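Local atomic coordinates of protein LRIM1 (Anopheles gambiae, PDB entry 3O53), a protein that pairs with the leucine-rich repeat protein APL1C in a heterodimer that regulates complement-like immunity in the malaria mosquito, seen here as its leucine-rich repeat domain. Residues A[243-248]-A[273-278]; A[266-271]-A[292-297]; A[227-232]-A[255-260]. All coordinates share one frame; numbering follows the deposited sequence.

Interaction 1: A[243-248]-A[273-278]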
ATOM      1  N   ASP A 243      16.198   1.863  -7.174  1.00 26.93           N
ATOM      2  CA  ASP A 243      15.751   2.126  -8.544  1.00 27.40           C
ATOM      3  C   ASP A 243      15.208   3.549  -8.712  1.00 31.95           C
ATOM      4  O   ASP A 243      14.080   3.842  -8.308  1.00 25.09           O
ATOM      5  CB  ASP A 243      14.672   1.111  -8.921  1.00 24.04           C
ATOM      6  CG  ASP A 243      14.337   1.121 -10.396  1.00 27.71           C
ATOM      7  OD1 ASP A 243      14.812   2.024 -11.107  1.00 27.28           O
ATOM      8  OD2 ASP A 243      13.578   0.227 -10.840  1.00 28.72           O
ATOM      9  N   LEU A 244      16.013   4.413  -9.328  1.00 33.98           N
ATOM     10  CA  LEU A 244      15.616   5.788  -9.627  1.00 31.83           C
ATOM     11  C   LEU A 244      15.574   6.024 -11.128  1.00 32.08           C
ATOM     12  O   LEU A 244      15.764   7.150 -11.588  1.00 30.74           O
ATOM     13  CB  LEU A 244      16.606   6.778  -9.016  1.00 30.64           C
ATOM     14  CG  LEU A 244      16.849   6.695  -7.519  1.00 33.99           C
ATOM     15  CD1 LEU A 244      17.737   7.844  -7.075  1.00 39.91           C
ATOM     16  CD2 LEU A 244      15.532   6.704  -6.759  1.00 30.48           C
ATOM     17  N   ARG A 245      15.368   4.958 -11.898  1.00 26.88           N
ATOM     18  CA  ARG A 245      15.262   5.079 -13.342  1.00 27.63           C
ATOM     19  C   ARG A 245      14.052   5.934 -13.706  1.00 28.01           C
ATOM     20  O   ARG A 245      13.124   6.049 -12.918  1.00 27.13           O
ATOM     21  CB  ARG A 245      15.099   3.698 -13.979  1.00 29.35           C
ATOM     22  CG  ARG A 245      16.344   2.831 -13.956  1.00 25.59           C
ATOM     23  CD  ARG A 245      16.025   1.497 -14.587  1.00 27.94           C
ATOM     24  NE  ARG A 245      14.934   0.838 -13.870  1.00 31.93           N
ATOM     25  CZ  ARG A 245      14.146  -0.104 -14.377  1.00 35.28           C
ATOM     26  NH1 ARG A 245      14.300  -0.520 -15.627  1.00 35.93           N
ATOM     27  NH2 ARG A 245      13.192  -0.631 -13.623  1.00 39.12           N
ATOM     28  N   GLY A 246      14.078   6.539 -14.892  1.00 22.76           N
ATOM     29  CA  GLY A 246      12.912   7.204 -15.445  1.00 25.89           C
ATOM     30  C   GLY A 246      12.613   8.594 -14.899  1.00 24.58           C
ATOM     31  O   GLY A 246      11.493   9.074 -15.013  1.00 27.88           O
ATOM     32  N   ASN A 247      13.601   9.244 -14.302  1.00 28.72           N
ATOM     33  CA  ASN A 247      13.388  10.570 -13.742  1.00 33.46           C
ATOM     34  C   ASN A 247      14.039  11.665 -14.616  1.00 29.35           C
ATOM     35  O   ASN A 247      14.298  11.431 -15.785  1.00 29.44           O
ATOM     36  CB  ASN A 247      13.870  10.581 -12.298  1.00 25.59           C
ATOM     37  CG  ASN A 247      12.912   9.837 -11.378  1.00 30.76           C
ATOM     38  OD1 ASN A 247      11.765  10.243 -11.227  1.00 27.85           O
ATOM     39  ND2 ASN A 247      13.369   8.733 -10.782  1.00 25.88           N
ATOM     40  N   GLY A 248      14.279  12.851 -14.066  1.00 30.77           N
ATOM     41  CA  GLY A 248      14.895  13.929 -14.835  1.00 28.99           C
ATOM     42  C   GLY A 248      15.950  14.662 -14.029  1.00 26.54           C
ATOM     43  O   GLY A 248      15.864  15.869 -13.834  1.00 28.94           O
ATOM     44  N   LYS A 273      21.312  -3.156 -13.997  1.00 32.64           N
ATOM     45  CA  LYS A 273      21.800  -4.327 -14.728  1.00 36.83           C
ATOM     46  C   LYS A 273      20.838  -5.502 -14.578  1.00 37.68           C
ATOM     47  O   LYS A 273      20.441  -6.128 -15.557  1.00 41.41           O
ATOM     48  CB  LYS A 273      23.187  -4.751 -14.240  1.00 39.20           C
ATOM     49  CG  LYS A 273      23.838  -5.769 -15.167  1.00 50.04           C
ATOM     50  CD  LYS A 273      25.127  -6.326 -14.591  1.00 73.68           C
ATOM     51  CE  LYS A 273      25.724  -7.382 -15.517  1.00 91.65           C
ATOM     52  NZ  LYS A 273      26.876  -8.098 -14.905  1.00 97.32           N
ATOM     53  N   LYS A 274      20.470  -5.799 -13.340  1.00 40.35           N
ATOM     54  CA  LYS A 274      19.582  -6.915 -13.043  1.00 45.58           C
ATOM     55  C   LYS A 274      18.244  -6.804 -13.790  1.00 49.16           C
ATOM     56  O   LYS A 274      17.690  -7.814 -14.240  1.00 39.37           O
ATOM     57  CB  LYS A 274      19.347  -6.989 -11.529  1.00 42.04           C
ATOM     58  CG  LYS A 274      18.126  -7.778 -11.113  1.00 44.86           C
ATOM     59  CD  LYS A 274      17.957  -7.781  -9.594  1.00 51.80           C
ATOM     60  CE  LYS A 274      17.259  -6.514  -9.077  1.00 44.46           C
ATOM     61  NZ  LYS A 274      16.980  -6.613  -7.611  1.00 35.64           N
ATOM     62  N   LEU A 275      17.729  -5.582 -13.934  1.00 41.46           N
ATOM     63  CA  LEU A 275      16.385  -5.389 -14.479  1.00 41.92           C
ATOM     64  C   LEU A 275      16.338  -5.221 -16.002  1.00 46.30           C
ATOM     65  O   LEU A 275      15.310  -5.478 -16.616  1.00 50.58           O
ATOM     66  CB  LEU A 275      15.704  -4.186 -13.803  1.00 38.16           C
ATOM     67  CG  LEU A 275      15.446  -4.349 -12.300  1.00 35.29           C
ATOM     68  CD1 LEU A 275      14.888  -3.068 -11.686  1.00 36.29           C
ATOM     69  CD2 LEU A 275      14.511  -5.532 -12.028  1.00 32.71           C
ATOM     70  N   THR A 276      17.435  -4.793 -16.619  1.00 37.23           N
ATOM     71  CA  THR A 276      17.416  -4.515 -18.059  1.00 47.29           C
ATOM     72  C   THR A 276      18.550  -5.176 -18.840  1.00 53.30           C
ATOM     73  O   THR A 276      18.527  -5.201 -20.068  1.00 49.94           O
ATOM     74  CB  THR A 276      17.524  -3.019 -18.342  1.00 37.11           C
ATOM     75  OG1 THR A 276      18.830  -2.558 -17.960  1.00 34.31           O
ATOM     76  CG2 THR A 276      16.438  -2.247 -17.592  1.00 39.44           C
ATOM     77  N   GLY A 277      19.542  -5.686 -18.123  1.00 42.36           N
ATOM     78  CA  GLY A 277      20.714  -6.274 -18.743  1.00 47.78           C
ATOM     79  C   GLY A 277      21.703  -5.216 -19.190  1.00 49.51           C
ATOM     80  O   GLY A 277      22.641  -5.510 -19.922  1.00 49.65           O
ATOM     81  N   GLN A 278      21.494  -3.978 -18.749  1.00 49.18           N
ATOM     82  CA  GLN A 278      22.384  -2.878 -19.109  1.00 51.54           C
ATOM     83  C   GLN A 278      22.921  -2.187 -17.860  1.00 43.99           C
ATOM     84  O   GLN A 278      22.256  -2.164 -16.830  1.00 48.65           O
ATOM     85  CB  GLN A 278      21.655  -1.876 -19.999  1.00 55.92           C
ATOM     86  CG  GLN A 278      21.218  -2.458 -21.331  1.00 69.73           C
ATOM     87  CD  GLN A 278      21.077  -1.405 -22.404  1.00 84.55           C
ATOM     88  OE1 GLN A 278      21.209  -0.210 -22.140  1.00 90.93           O
ATOM     89  NE2 GLN A 278      20.813  -1.841 -23.629  1.00 91.98           N
TER

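Interaction 2: A[266-271]-A[292-297]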
ATOM      1  N   THR A 266      26.768   1.976  -6.416  1.00 32.88           N
ATOM      2  CA  THR A 266      27.050   0.627  -6.880  1.00 39.61           C
ATOM      3  C   THR A 266      25.778  -0.213  -6.903  1.00 44.64           C
ATOM      4  O   THR A 266      25.550  -0.995  -7.827  1.00 36.18           O
ATOM      5  CB  THR A 266      28.080  -0.041  -5.957  1.00 43.68           C
ATOM      6  OG1 THR A 266      29.304   0.702  -6.016  1.00 44.00           O
ATOM      7  CG2 THR A 266      28.324  -1.498  -6.361  1.00 35.99           C
ATOM      8  N   VAL A 267      24.943  -0.036  -5.884  1.00 43.49           N
ATOM      9  CA  VAL A 267      23.674  -0.749  -5.811  1.00 43.19           C
ATOM     10  C   VAL A 267      22.757  -0.302  -6.949  1.00 31.54           C
ATOM     11  O   VAL A 267      22.044  -1.110  -7.525  1.00 34.51           O
ATOM     12  CB  VAL A 267      22.974  -0.535  -4.453  1.00 38.79           C
ATOM     13  CG1 VAL A 267      21.570  -1.132  -4.473  1.00 34.22           C
ATOM     14  CG2 VAL A 267      23.801  -1.147  -3.324  1.00 35.80           C
ATOM     15  N   ALA A 268      22.800   0.980  -7.278  1.00 31.86           N
ATOM     16  CA  ALA A 268      21.999   1.533  -8.367  1.00 30.42           C
ATOM     17  C   ALA A 268      22.388   0.887  -9.692  1.00 33.75           C
ATOM     18  O   ALA A 268      21.531   0.495 -10.481  1.00 31.50           O
ATOM     19  CB  ALA A 268      22.201   3.031  -8.454  1.00 25.99           C
ATOM     20  N   LYS A 269      23.686   0.792  -9.952  1.00 31.80           N
ATOM     21  CA  LYS A 269      24.140   0.171 -11.187  1.00 35.99           C
ATOM     22  C   LYS A 269      23.712  -1.294 -11.249  1.00 32.64           C
ATOM     23  O   LYS A 269      23.197  -1.750 -12.265  1.00 33.15           O
ATOM     24  CB  LYS A 269      25.658   0.280 -11.324  1.00 41.41           C
ATOM     25  CG  LYS A 269      26.213  -0.444 -12.538  1.00 58.21           C
ATOM     26  CD  LYS A 269      27.716  -0.663 -12.407  1.00 88.45           C
ATOM     27  CE  LYS A 269      28.052  -1.586 -11.237  1.00101.59           C
ATOM     28  NZ  LYS A 269      29.520  -1.749 -11.038  1.00109.61           N
ATOM     29  N   GLN A 270      23.939  -2.036 -10.173  1.00 29.86           N
ATOM     30  CA  GLN A 270      23.571  -3.449 -10.141  1.00 36.34           C
ATOM     31  C   GLN A 270      22.074  -3.630 -10.343  1.00 34.00           C
ATOM     32  O   GLN A 270      21.626  -4.572 -10.998  1.00 29.19           O
ATOM     33  CB  GLN A 270      23.981  -4.087  -8.812  1.00 38.34           C
ATOM     34  CG  GLN A 270      25.475  -4.315  -8.681  1.00 52.69           C
ATOM     35  CD  GLN A 270      25.871  -4.779  -7.297  1.00 68.73           C
ATOM     36  OE1 GLN A 270      25.232  -4.430  -6.305  1.00 71.12           O
ATOM     37  NE2 GLN A 270      26.935  -5.566  -7.222  1.00 78.54           N
ATOM     38  N   THR A 271      21.297  -2.732  -9.754  1.00 31.03           N
ATOM     39  CA  THR A 271      19.846  -2.788  -9.875  1.00 30.50           C
ATOM     40  C   THR A 271      19.416  -2.624 -11.325  1.00 30.97           C
ATOM     41  O   THR A 271      18.588  -3.392 -11.816  1.00 34.36           O
ATOM     42  CB  THR A 271      19.169  -1.707  -9.000  1.00 27.09           C
ATOM     43  OG1 THR A 271      19.428  -1.988  -7.622  1.00 29.00           O
ATOM     44  CG2 THR A 271      17.642  -1.706  -9.216  1.00 29.02           C
ATOM     45  N   GLY A 292      26.761   7.965 -13.120  1.00 37.26           N
ATOM     46  CA  GLY A 292      26.542   6.584 -12.771  1.00 33.46           C
ATOM     47  C   GLY A 292      25.479   6.047 -13.701  1.00 32.31           C
ATOM     48  O   GLY A 292      25.427   6.392 -14.881  1.00 33.82           O
ATOM     49  N   ALA A 293      24.591   5.234 -13.160  1.00 30.62           N
ATOM     50  CA  ALA A 293      23.627   4.536 -13.986  1.00 35.29           C
ATOM     51  C   ALA A 293      22.501   5.436 -14.506  1.00 27.37           C
ATOM     52  O   ALA A 293      21.789   5.052 -15.426  1.00 27.57           O
ATOM     53  CB  ALA A 293      23.052   3.358 -13.218  1.00 35.04           C
ATOM     54  N   TYR A 294      22.329   6.624 -13.945  1.00 26.52           N
ATOM     55  CA  TYR A 294      21.153   7.417 -14.303  1.00 31.72           C
ATOM     56  C   TYR A 294      21.426   8.567 -15.277  1.00 33.40           C
ATOM     57  O   TYR A 294      22.459   9.213 -15.215  1.00 30.36           O
ATOM     58  CB  TYR A 294      20.490   7.945 -13.042  1.00 31.30           C
ATOM     59  CG  TYR A 294      20.063   6.845 -12.100  1.00 29.31           C
ATOM     60  CD1 TYR A 294      19.235   5.807 -12.525  1.00 29.79           C
ATOM     61  CD2 TYR A 294      20.477   6.854 -10.779  1.00 31.08           C
ATOM     62  CE1 TYR A 294      18.845   4.798 -11.644  1.00 23.28           C
ATOM     63  CE2 TYR A 294      20.091   5.871  -9.904  1.00 27.05           C
ATOM     64  CZ  TYR A 294      19.282   4.850 -10.332  1.00 26.63           C
ATOM     65  OH  TYR A 294      18.916   3.892  -9.414  1.00 33.86           O
ATOM     66  N   CYS A 295      20.485   8.795 -16.185  1.00 26.67           N
ATOM     67  CA  CYS A 295      20.545   9.926 -17.090  1.00 30.76           C
ATOM     68  C   CYS A 295      20.512  11.190 -16.262  1.00 32.16           C
ATOM     69  O   CYS A 295      19.956  11.206 -15.170  1.00 29.21           O
ATOM     70  CB  CYS A 295      19.349   9.919 -18.047  1.00 29.85           C
ATOM     71  SG  CYS A 295      19.254   8.416 -19.071  1.00 42.00           S
ATOM     72  N   CYS A 296      21.099  12.255 -16.778  1.00 29.22           N
ATOM     73  CA  CYS A 296      21.009  13.531 -16.094  1.00 38.19           C
ATOM     74  C   CYS A 296      21.300  14.678 -17.050  1.00 43.59           C
ATOM     75  O   CYS A 296      21.916  14.481 -18.091  1.00 37.20           O
ATOM     76  CB  CYS A 296      21.961  13.563 -14.900  1.00 39.29           C
ATOM     77  SG  CYS A 296      23.702  13.412 -15.328  1.00 39.43           S
ATOM     78  N   GLU A 297      20.833  15.870 -16.685  1.00 39.23           N
ATOM     79  CA  GLU A 297      21.029  17.068 -17.486  1.00 43.50           C
ATOM     80  C   GLU A 297      21.627  18.123 -16.577  1.00 48.67           C
ATOM     81  O   GLU A 297      21.353  18.139 -15.379  1.00 46.56           O
ATOM     82  CB  GLU A 297      19.689  17.550 -18.051  1.00 52.99           C
ATOM     83  CG  GLU A 297      19.761  18.842 -18.853  1.00 76.00           C
ATOM     84  CD  GLU A 297      20.141  18.614 -20.305  1.00 92.14           C
ATOM     85  OE1 GLU A 297      19.265  18.197 -21.093  1.00 97.57           O
ATOM     86  OE2 GLU A 297      21.311  18.868 -20.666  1.00 93.16           O
TER
HETATM   87  O   HOH W   1      18.935   1.596 -10.399  1.00 31.79           O

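Interaction 3: A[227-232]-A[255-260]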
ATOM      1  N   VAL A 227      13.996  15.764  -9.948  1.00 30.41           N
ATOM      2  CA  VAL A 227      15.037  16.648 -10.453  1.00 29.84           C
ATOM      3  C   VAL A 227      16.202  16.683  -9.462  1.00 32.87           C
ATOM      4  O   VAL A 227      17.368  16.690  -9.856  1.00 26.66           O
ATOM      5  CB  VAL A 227      14.508  18.081 -10.638  1.00 34.30           C
ATOM      6  CG1 VAL A 227      15.554  18.939 -11.324  1.00 41.31           C
ATOM      7  CG2 VAL A 227      13.196  18.082 -11.430  1.00 29.86           C
ATOM      8  N   LEU A 228      15.879  16.700  -8.171  1.00 29.26           N
ATOM      9  CA  LEU A 228      16.885  16.822  -7.119  1.00 33.38           C
ATOM     10  C   LEU A 228      16.725  15.766  -6.036  1.00 31.34           C
ATOM     11  O   LEU A 228      15.626  15.274  -5.790  1.00 25.81           O
ATOM     12  CB  LEU A 228      16.798  18.199  -6.453  1.00 32.45           C
ATOM     13  CG  LEU A 228      17.047  19.414  -7.340  1.00 39.22           C
ATOM     14  CD1 LEU A 228      16.984  20.696  -6.505  1.00 38.83           C
ATOM     15  CD2 LEU A 228      18.389  19.280  -8.045  1.00 37.71           C
ATOM     16  N   ILE A 229      17.839  15.463  -5.377  1.00 29.57           N
ATOM     17  CA  ILE A 229      17.892  14.561  -4.231  1.00 37.51           C
ATOM     18  C   ILE A 229      18.561  15.299  -3.083  1.00 35.67           C
ATOM     19  O   ILE A 229      19.552  15.995  -3.290  1.00 28.41           O
ATOM     20  CB  ILE A 229      18.766  13.317  -4.530  1.00 29.88           C
ATOM     21  CG1 ILE A 229      18.199  12.532  -5.710  1.00 27.57           C
ATOM     22  CG2 ILE A 229      18.879  12.419  -3.285  1.00 30.74           C
ATOM     23  CD1 ILE A 229      19.102  11.377  -6.192  1.00 29.39           C
ATOM     24  N   GLU A 230      18.033  15.135  -1.877  1.00 30.60           N
ATOM     25  CA  GLU A 230      18.617  15.749  -0.686  1.00 34.67           C
ATOM     26  C   GLU A 230      19.989  15.130  -0.433  1.00 37.10           C
ATOM     27  O   GLU A 230      20.099  13.922  -0.230  1.00 34.14           O
ATOM     28  CB  GLU A 230      17.697  15.531   0.524  1.00 31.73           C
ATOM     29  CG  GLU A 230      18.320  15.894   1.862  1.00 40.54           C
ATOM     30  CD  GLU A 230      18.790  17.342   1.907  1.00 50.55           C
ATOM     31  OE1 GLU A 230      17.952  18.249   1.722  1.00 58.30           O
ATOM     32  OE2 GLU A 230      19.994  17.570   2.125  1.00 46.65           O
ATOM     33  N   LYS A 231      21.035  15.954  -0.455  1.00 33.75           N
ATOM     34  CA  LYS A 231      22.403  15.449  -0.365  1.00 33.18           C
ATOM     35  C   LYS A 231      22.714  14.840   1.004  1.00 35.23           C
ATOM     36  O   LYS A 231      23.651  14.064   1.140  1.00 35.52           O
ATOM     37  CB  LYS A 231      23.404  16.571  -0.672  1.00 45.64           C
ATOM     38  CG  LYS A 231      23.353  17.738   0.306  1.00 66.01           C
ATOM     39  CD  LYS A 231      24.311  18.855  -0.089  1.00 78.76           C
ATOM     40  CE  LYS A 231      25.742  18.350  -0.180  1.00 91.69           C
ATOM     41  NZ  LYS A 231      26.717  19.455  -0.376  1.00101.29           N
ATOM     42  N   ALA A 232      21.927  15.183   2.016  1.00 43.25           N
ATOM     43  CA  ALA A 232      22.192  14.708   3.372  1.00 48.00           C
ATOM     44  C   ALA A 232      21.676  13.286   3.609  1.00 43.24           C
ATOM     45  O   ALA A 232      21.953  12.686   4.640  1.00 40.87           O
ATOM     46  CB  ALA A 232      21.581  15.668   4.394  1.00 46.64           C
ATOM     47  N   ARG A 255      25.851  13.735  -8.491  1.00 33.56           N
ATOM     48  CA  ARG A 255      27.232  13.807  -8.030  1.00 37.10           C
ATOM     49  C   ARG A 255      27.274  14.041  -6.518  1.00 35.86           C
ATOM     50  O   ARG A 255      27.989  13.349  -5.804  1.00 32.56           O
ATOM     51  CB  ARG A 255      28.003  14.906  -8.759  1.00 44.24           C
ATOM     52  CG  ARG A 255      29.479  14.997  -8.362  1.00 50.29           C
ATOM     53  CD  ARG A 255      30.184  16.126  -9.099  1.00 70.90           C
ATOM     54  NE  ARG A 255      29.332  17.306  -9.227  1.00102.68           N
ATOM     55  CZ  ARG A 255      29.039  18.136  -8.230  1.00117.82           C
ATOM     56  NH1 ARG A 255      29.524  17.920  -7.014  1.00125.72           N
ATOM     57  NH2 ARG A 255      28.254  19.183  -8.446  1.00115.54           N
ATOM     58  N   ASP A 256      26.494  15.005  -6.033  1.00 35.99           N
ATOM     59  CA  ASP A 256      26.456  15.317  -4.604  1.00 39.26           C
ATOM     60  C   ASP A 256      26.002  14.131  -3.752  1.00 39.78           C
ATOM     61  O   ASP A 256      26.646  13.787  -2.762  1.00 37.29           O
ATOM     62  CB  ASP A 256      25.541  16.516  -4.332  1.00 40.50           C
ATOM     63  CG  ASP A 256      26.111  17.826  -4.863  1.00 48.78           C
ATOM     64  OD1 ASP A 256      27.315  17.862  -5.182  1.00 48.28           O
ATOM     65  OD2 ASP A 256      25.359  18.818  -4.962  1.00 53.34           O
ATOM     66  N   PHE A 257      24.880  13.522  -4.127  1.00 38.65           N
ATOM     67  CA  PHE A 257      24.307  12.422  -3.358  1.00 33.75           C
ATOM     68  C   PHE A 257      25.229  11.200  -3.328  1.00 33.61           C
ATOM     69  O   PHE A 257      25.470  10.620  -2.269  1.00 34.67           O
ATOM     70  CB  PHE A 257      22.954  12.017  -3.948  1.00 29.70           C
ATOM     71  CG  PHE A 257      22.401  10.746  -3.371  1.00 34.34           C
ATOM     72  CD1 PHE A 257      21.852  10.733  -2.093  1.00 40.87           C
ATOM     73  CD2 PHE A 257      22.428   9.565  -4.097  1.00 32.09           C
ATOM     74  CE1 PHE A 257      21.335   9.570  -1.554  1.00 32.02           C
ATOM     75  CE2 PHE A 257      21.921   8.390  -3.560  1.00 30.96           C
ATOM     76  CZ  PHE A 257      21.373   8.394  -2.283  1.00 30.19           C
ATOM     77  N   PHE A 258      25.733  10.796  -4.492  1.00 30.14           N
ATOM     78  CA  PHE A 258      26.557   9.587  -4.575  1.00 36.49           C
ATOM     79  C   PHE A 258      27.934   9.793  -3.940  1.00 38.39           C
ATOM     80  O   PHE A 258      28.550   8.842  -3.460  1.00 39.29           O
ATOM     81  CB  PHE A 258      26.713   9.113  -6.030  1.00 38.19           C
ATOM     82  CG  PHE A 258      25.509   8.375  -6.569  1.00 38.15           C
ATOM     83  CD1 PHE A 258      24.837   7.447  -5.788  1.00 38.10           C
ATOM     84  CD2 PHE A 258      25.066   8.593  -7.865  1.00 41.23           C
ATOM     85  CE1 PHE A 258      23.730   6.755  -6.283  1.00 37.54           C
ATOM     86  CE2 PHE A 258      23.957   7.905  -8.367  1.00 42.59           C
ATOM     87  CZ  PHE A 258      23.291   6.985  -7.571  1.00 35.68           C
ATOM     88  N   SER A 259      28.411  11.033  -3.924  1.00 39.51           N
ATOM     89  CA  SER A 259      29.721  11.324  -3.348  1.00 47.45           C
ATOM     90  C   SER A 259      29.798  10.838  -1.903  1.00 46.14           C
ATOM     91  O   SER A 259      30.860  10.479  -1.424  1.00 49.49           O
ATOM     92  CB  SER A 259      30.010  12.824  -3.400  1.00 54.69           C
ATOM     93  OG  SER A 259      29.241  13.522  -2.431  1.00 54.49           O
ATOM     94  N   LYS A 260      28.665  10.820  -1.212  1.00 50.77           N
ATOM     95  CA  LYS A 260      28.648  10.428   0.192  1.00 52.82           C
ATOM     96  C   LYS A 260      27.852   9.146   0.403  1.00 47.91           C
ATOM     97  O   LYS A 260      27.620   8.721   1.535  1.00 54.19           O
ATOM     98  CB  LYS A 260      28.099  11.568   1.047  1.00 59.60           C
ATOM     99  CG  LYS A 260      29.007  12.787   1.039  1.00 78.06           C
ATOM    100  CD  LYS A 260      28.452  13.918   1.879  1.00100.52           C
ATOM    101  CE  LYS A 260      29.428  15.083   1.950  1.00112.63           C
ATOM    102  NZ  LYS A 260      28.867  16.239   2.701  1.00117.69           N
TER

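Interaction 1: A[243-248]-A[273-278]
Leu275 and Thr276, at the end of helix 262-276, pack with their methyl groups against the ion pair that Arg245 makes with Asp243. The contacts across the segments are methyl groups against charged groups, with no hydrogen bond between the two. Leu275 CD1 lies over one face of the guanidinium, 3.5 Å from Arg245 NH2, and the same methyl is 3.6 Å from Asp243 OD2, so one branch of the leucine touches both charged partners. Thr276 comes from the opposite direction to Arg245 and meets the group obliquely, its CG2 3.4 Å from Arg245 NH1.

The ion pair and the turn bonds lie within the segments. Arg245 grips the carboxylate side-on: NE reaches Asp243 OD1 at 3.0 Å in the guanidinium plane, and NH2 forms the salt bridge to Asp243 OD2 at 2.9 Å through the syn lone pair. A bend at chi3 (-59°) turns the arginine end back along the aspartate. Asp243 OD1 has a second donor, the backbone N of Arg245 at 3.1 Å, which closes an Asx turn and approaches from the other face of the carboxylate. With three bonds on two oxygens, the carboxylate is firmly fixed. On the helix side, Thr276 OG1 bonds to Val272 O and accepts from Gln278 N in an ST turn, while Gly277 leaves the helix with positive phi.

Asn247 ND2 binds Leu244 O at 3.0 Å and its OD1 takes Leu226 N of the preceding coil, the role of the consensus asparagine in leucine-rich repeats. Segment 243-248 begins on the last residue of strand 241-243, which pairs with 218-220, and continues into the loop before helix 251-259; helix 262-276 lies alongside, consistent with a C-terminal cap of the repeat domain.

Interaction 2: A[266-271]-A[292-297]
Ala268 on helix 262-276 meets the hydroxyl end of Tyr294, and Ala293 beside it touches the backbone of Lys269. The Ala268 methyl stands 3.5 Å from Tyr294 OH and 3.8 Å from Tyr294 CE2, approaching the ring obliquely. Ala293 CB lies 3.9 Å from Lys269 CA; with no longer side chain between them, the two backbones come close, 5.2 Å between the CA atoms of Lys269 and Ala293. The lysine amine leads away from the contact.

A water completes this first shell. It donates to Ala268 O at 2.8 Å and accepts from Tyr294 OH at 2.5 Å, joining the helix backbone to the phenol without a direct hydrogen bond between the segments. Tyr294 OH also takes the backbone N-H of Leu244, so this buried hydroxyl both donates and accepts. The chi1 of -59° sets Tyr294 CG opposite the carbonyl carbon, and from there the ring extends until its hydroxyl reaches the helix.

One layer out, Thr271 OG1 donates to Val267 O at 2.8 Å, from above the carbonyl plane and from the opposite face to the helical bond of Thr271 N. Since Thr271 OG1 also bonds to Phe242 N, it ties this turn of the helix to the last repeat strand. Behind Tyr294, Cys295 is bonded to Cys283 and Cys296 to Cys251, while Glu281 receives Cys295 N; these links anchor the strand that carries the ring.

Strand 294-296 forms an antiparallel hairpin with 289-291. Its tyrosine packs against Phe242 of strand 241-243, Leu254 and Phe258 of helix 251-259, and Ala268 of helix 262-276, joining all three elements to the disulfide-bonded hairpin.

Interaction 3: A[227-232]-A[255-260]
Ile229 presses its CG2 methyl obliquely against the Phe257 ring, 3.6 Å from CD1 and 3.9 Å from CG of that phenylalanine. Both side chains owe this to their first torsions: Ile229 CG2 lies opposite its backbone N, and Phe257 CG does the same on the helix (chi1 170°), which lays the near side of the ring beside the methyl. Glu230 O also comes obliquely to the ring, 4.1 Å from Phe257 CD1.

Next to this apolar pair, Lys231 touches Asp256 through its CB, 4.2 Å from Asp256 CB. Its CG takes the crowded position between backbone N and carbonyl carbon (chi1 62°), and the rest of the chain runs past the aspartate. Lys231 NZ stops 4.8 Å from Asp256 OD2, a separation too long for a salt bridge; the aspartate instead pairs with Arg255, OD1 to NH1 at 2.9 Å. Glu230, whose side chain starts away from the helix, accepts Ala232 N through the anti lone pair of OE2, which steadies the turn after strand 228-229.

Thr253 OG1, bonded to Ile229 N, pins helix 251-259 to the strand. The chemistry is therefore a buried methyl-ring contact beside a more exposed group of charges, where any attraction of Lys231 to Asp256 is probably weak and offset in part by the nearby, poorly ordered Lys260 amine.

In the fold
From the N terminus, segment 227-232 in the repeat coil opens interaction 3, and segment 243-248 opens interaction 1 before interaction 3 closes on helix 251-259, so these two cross. Interaction 2 then starts from helix 262-276 and crosses interaction 1, which closes at that helix's end; interaction 2 itself closes last, at strand 294-296. Interactions 3 and 2 follow in series. The three overlap in space: Asp243 CB packs on Thr271 CG2 between interactions 1 and 2, Phe258 on Ala268 between 2 and 3, and Leu244 touches Ile229 between 1 and 3. Together they fasten the probable helical cap to the last repeats.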